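Local coordinates for protein cellulose synthase 1 (Gluconacetobacter xylinus, PDB 4I86) that carries a regulatory PilZ domain, here isolated as a small beta-barrel module that probably binds cyclic di-GMP, at residues V57-V62 with G82-T87. Sequence-based numbering, arbitrary orientation.
Sequences VYIRTV and GIFIWT
Ile59 lays its terminal methyl over one face of the Phe84 ring, with CD1 4.0 Å from the ring centroid and only 19° off the normal. The CH-pi contact is not quite centred: the methyl is displaced toward the rim, on the side nearer the backbone, so that CG of Phe84 is 3.9 Å from Ile59 CD1. An extended side chain makes this reach possible, since chi2 of -176° carries CD1 straight out into the interior. The same methyl also meets the indole obliquely, where Trp86 CZ3 lies 3.8 Å from Ile59 CD1, and one carbon thus touches two aromatic rings whose planes are close to parallel. Trp86 starts out pointing away from the other strand, yet its long ring system swings the six-membered end back to the isoleucine. Val57 adds a second aliphatic contact farther along the phenyl ring, its CG2 3.9 Å from CE1 of Phe84 and coming in obliquely. All four side chains are buried close to the centre of the chain, joined by apolar packing alone. The indole nitrogen is satisfied elsewhere, through a hydrogen bond from Trp86 NE1 to the carbonyl oxygen of Ser37. The geometry illustrates how a small beta barrel fills its interior: strands 57-62 and 82-86 run almost perpendicular, at 96°, their axes approaching to 9.5 Å, a gap bridged by Val57, Ile59 and Phe84, which point toward the other strand, and by the returning indole of Trp86. Strand 66-77 pairs with both and curls from one to the other, sending Ala72, Ile74 and Leu70 against Val57, Phe84 and Trp86 respectively, while Val20 of strand 17-22 and Val43 of strand 40-44 pack around the phenyl ring.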
loop_
_atom_site.group_PDB
_atom_site.type_symbol
_atom_site.label_atom_id
_atom_site.label_comp_id
_atom_site.label_asym_id
_atom_site.label_seq_id
_atom_site.Cartn_x
_atom_site.Cartn_y
_atom_site.Cartn_z
ATOM N N VAL A 57 -0.660 9.041 1.261
ATOM C CA VAL A 57 0.649 8.658 0.719
ATOM C C VAL A 57 0.486 8.078 -0.685
ATOM O O VAL A 57 -0.641 7.880 -1.167
ATOM C CB VAL A 57 1.348 7.577 1.589
ATOM C CG1 VAL A 57 1.483 8.028 3.055
ATOM C CG2 VAL A 57 0.612 6.237 1.492
ATOM N N TYR A 58 1.615 7.830 -1.341
ATOM C CA TYR A 58 1.640 7.082 -2.579
ATOM C C TYR A 58 2.517 5.881 -2.323
ATOM O O TYR A 58 3.570 6.007 -1.687
ATOM C CB TYR A 58 2.187 7.931 -3.744
ATOM C CG TYR A 58 1.332 9.139 -4.066
ATOM C CD1 TYR A 58 0.092 8.986 -4.663
ATOM C CD2 TYR A 58 1.761 10.429 -3.770
ATOM C CE1 TYR A 58 -0.704 10.079 -4.960
ATOM C CE2 TYR A 58 0.959 11.542 -4.070
ATOM C CZ TYR A 58 -0.265 11.350 -4.665
ATOM O OH TYR A 58 -1.072 12.424 -4.972
ATOM N N ILE A 59 2.068 4.717 -2.788
ATOM C CA ILE A 59 2.846 3.495 -2.685
ATOM C C ILE A 59 3.263 3.063 -4.088
ATOM O O ILE A 59 2.445 3.025 -5.006
ATOM C CB ILE A 59 2.044 2.371 -1.996
ATOM C CG1 ILE A 59 1.719 2.767 -0.552
ATOM C CG2 ILE A 59 2.803 1.062 -2.029
ATOM C CD1 ILE A 59 1.028 1.694 0.221
ATOM N N ARG A 60 4.552 2.791 -4.263
ATOM C CA ARG A 60 5.054 2.375 -5.563
ATOM C C ARG A 60 5.710 1.008 -5.451
ATOM O O ARG A 60 6.397 0.708 -4.473
ATOM C CB ARG A 60 6.043 3.401 -6.108
ATOM C CG ARG A 60 6.702 2.989 -7.417
ATOM C CD ARG A 60 7.560 4.093 -7.983
ATOM N NE ARG A 60 8.078 3.715 -9.297
ATOM C CZ ARG A 60 9.245 3.107 -9.490
ATOM N NH1 ARG A 60 10.016 2.812 -8.450
ATOM N NH2 ARG A 60 9.635 2.789 -10.721
ATOM N N THR A 61 5.496 0.173 -6.454
ATOM C CA THR A 61 6.140 -1.129 -6.482
ATOM C C THR A 61 6.109 -1.627 -7.907
ATOM O O THR A 61 5.576 -0.949 -8.800
ATOM C CB THR A 61 5.415 -2.133 -5.539
ATOM O OG1 THR A 61 6.160 -3.355 -5.465
ATOM C CG2 THR A 61 3.977 -2.416 -6.029
ATOM N N VAL A 62 6.677 -2.808 -8.114
ATOM C CA VAL A 62 6.685 -3.440 -9.430
ATOM C C VAL A 62 6.176 -4.881 -9.329
ATOM O O VAL A 62 6.443 -5.595 -8.357
ATOM C CB VAL A 62 8.103 -3.374 -10.071
ATOM C CG1 VAL A 62 8.161 -4.164 -11.390
ATOM C CG2 VAL A 62 8.517 -1.911 -10.296
ATOM N N GLY A 82 3.962 -0.857 8.859
ATOM C CA GLY A 82 3.066 0.214 8.454
ATOM C C GLY A 82 1.787 -0.399 7.895
ATOM O O GLY A 82 1.845 -1.347 7.099
ATOM N N ILE A 83 0.634 0.117 8.324
ATOM C CA ILE A 83 -0.656 -0.383 7.833
ATOM C C ILE A 83 -1.339 0.672 6.979
ATOM O O ILE A 83 -1.462 1.836 7.385
ATOM C CB ILE A 83 -1.627 -0.781 8.973
ATOM C CG1 ILE A 83 -0.960 -1.760 9.950
ATOM C CG2 ILE A 83 -2.938 -1.340 8.381
ATOM C CD1 ILE A 83 -0.508 -3.070 9.322
ATOM N N PHE A 84 -1.817 0.259 5.806
ATOM C CA PHE A 84 -2.414 1.211 4.869
ATOM C C PHE A 84 -3.796 0.762 4.408
ATOM O O PHE A 84 -4.111 -0.422 4.422
ATOM C CB PHE A 84 -1.517 1.366 3.632
ATOM C CG PHE A 84 -0.102 1.789 3.945
ATOM C CD1 PHE A 84 0.293 3.104 3.779
ATOM C CD2 PHE A 84 0.832 0.863 4.395
ATOM C CE1 PHE A 84 1.591 3.498 4.065
ATOM C CE2 PHE A 84 2.135 1.255 4.681
ATOM C CZ PHE A 84 2.509 2.571 4.516
ATOM N N ILE A 85 -4.611 1.732 4.005
ATOM C CA ILE A 85 -5.821 1.459 3.247
ATOM C C ILE A 85 -5.716 2.157 1.892
ATOM O O ILE A 85 -5.271 3.295 1.817
ATOM C CB ILE A 85 -7.088 1.961 3.982
ATOM C CG1 ILE A 85 -6.944 3.445 4.331
ATOM C CG2 ILE A 85 -7.339 1.133 5.235
ATOM C CD1 ILE A 85 -8.203 4.062 4.918
ATOM N N TRP A 86 -6.102 1.471 0.823
ATOM C CA TRP A 86 -6.091 2.078 -0.508
ATOM C C TRP A 86 -7.067 3.235 -0.578
ATOM O O TRP A 86 -8.103 3.214 0.078
ATOM C CB TRP A 86 -6.473 1.045 -1.565
ATOM C CG TRP A 86 -5.626 -0.199 -1.520
ATOM C CD1 TRP A 86 -6.057 -1.482 -1.355
ATOM C CD2 TRP A 86 -4.201 -0.260 -1.614
ATOM N NE1 TRP A 86 -4.987 -2.346 -1.360
ATOM C CE2 TRP A 86 -3.835 -1.615 -1.518
ATOM C CE3 TRP A 86 -3.198 0.705 -1.788
ATOM C CZ2 TRP A 86 -2.511 -2.032 -1.594
ATOM C CZ3 TRP A 86 -1.890 0.292 -1.858
ATOM C CH2 TRP A 86 -1.553 -1.067 -1.757
ATOM N N THR A 87 -6.717 4.231 -1.390
ATOM C CA THR A 87 -7.583 5.341 -1.764
ATOM C C THR A 87 -7.963 5.138 -3.232
ATOM O O THR A 87 -7.094 5.110 -4.099
ATOM C CB THR A 87 -6.812 6.679 -1.684
ATOM O OG1 THR A 87 -6.444 6.952 -0.323
ATOM C CG2 THR A 87 -7.661 7.811 -2.201
#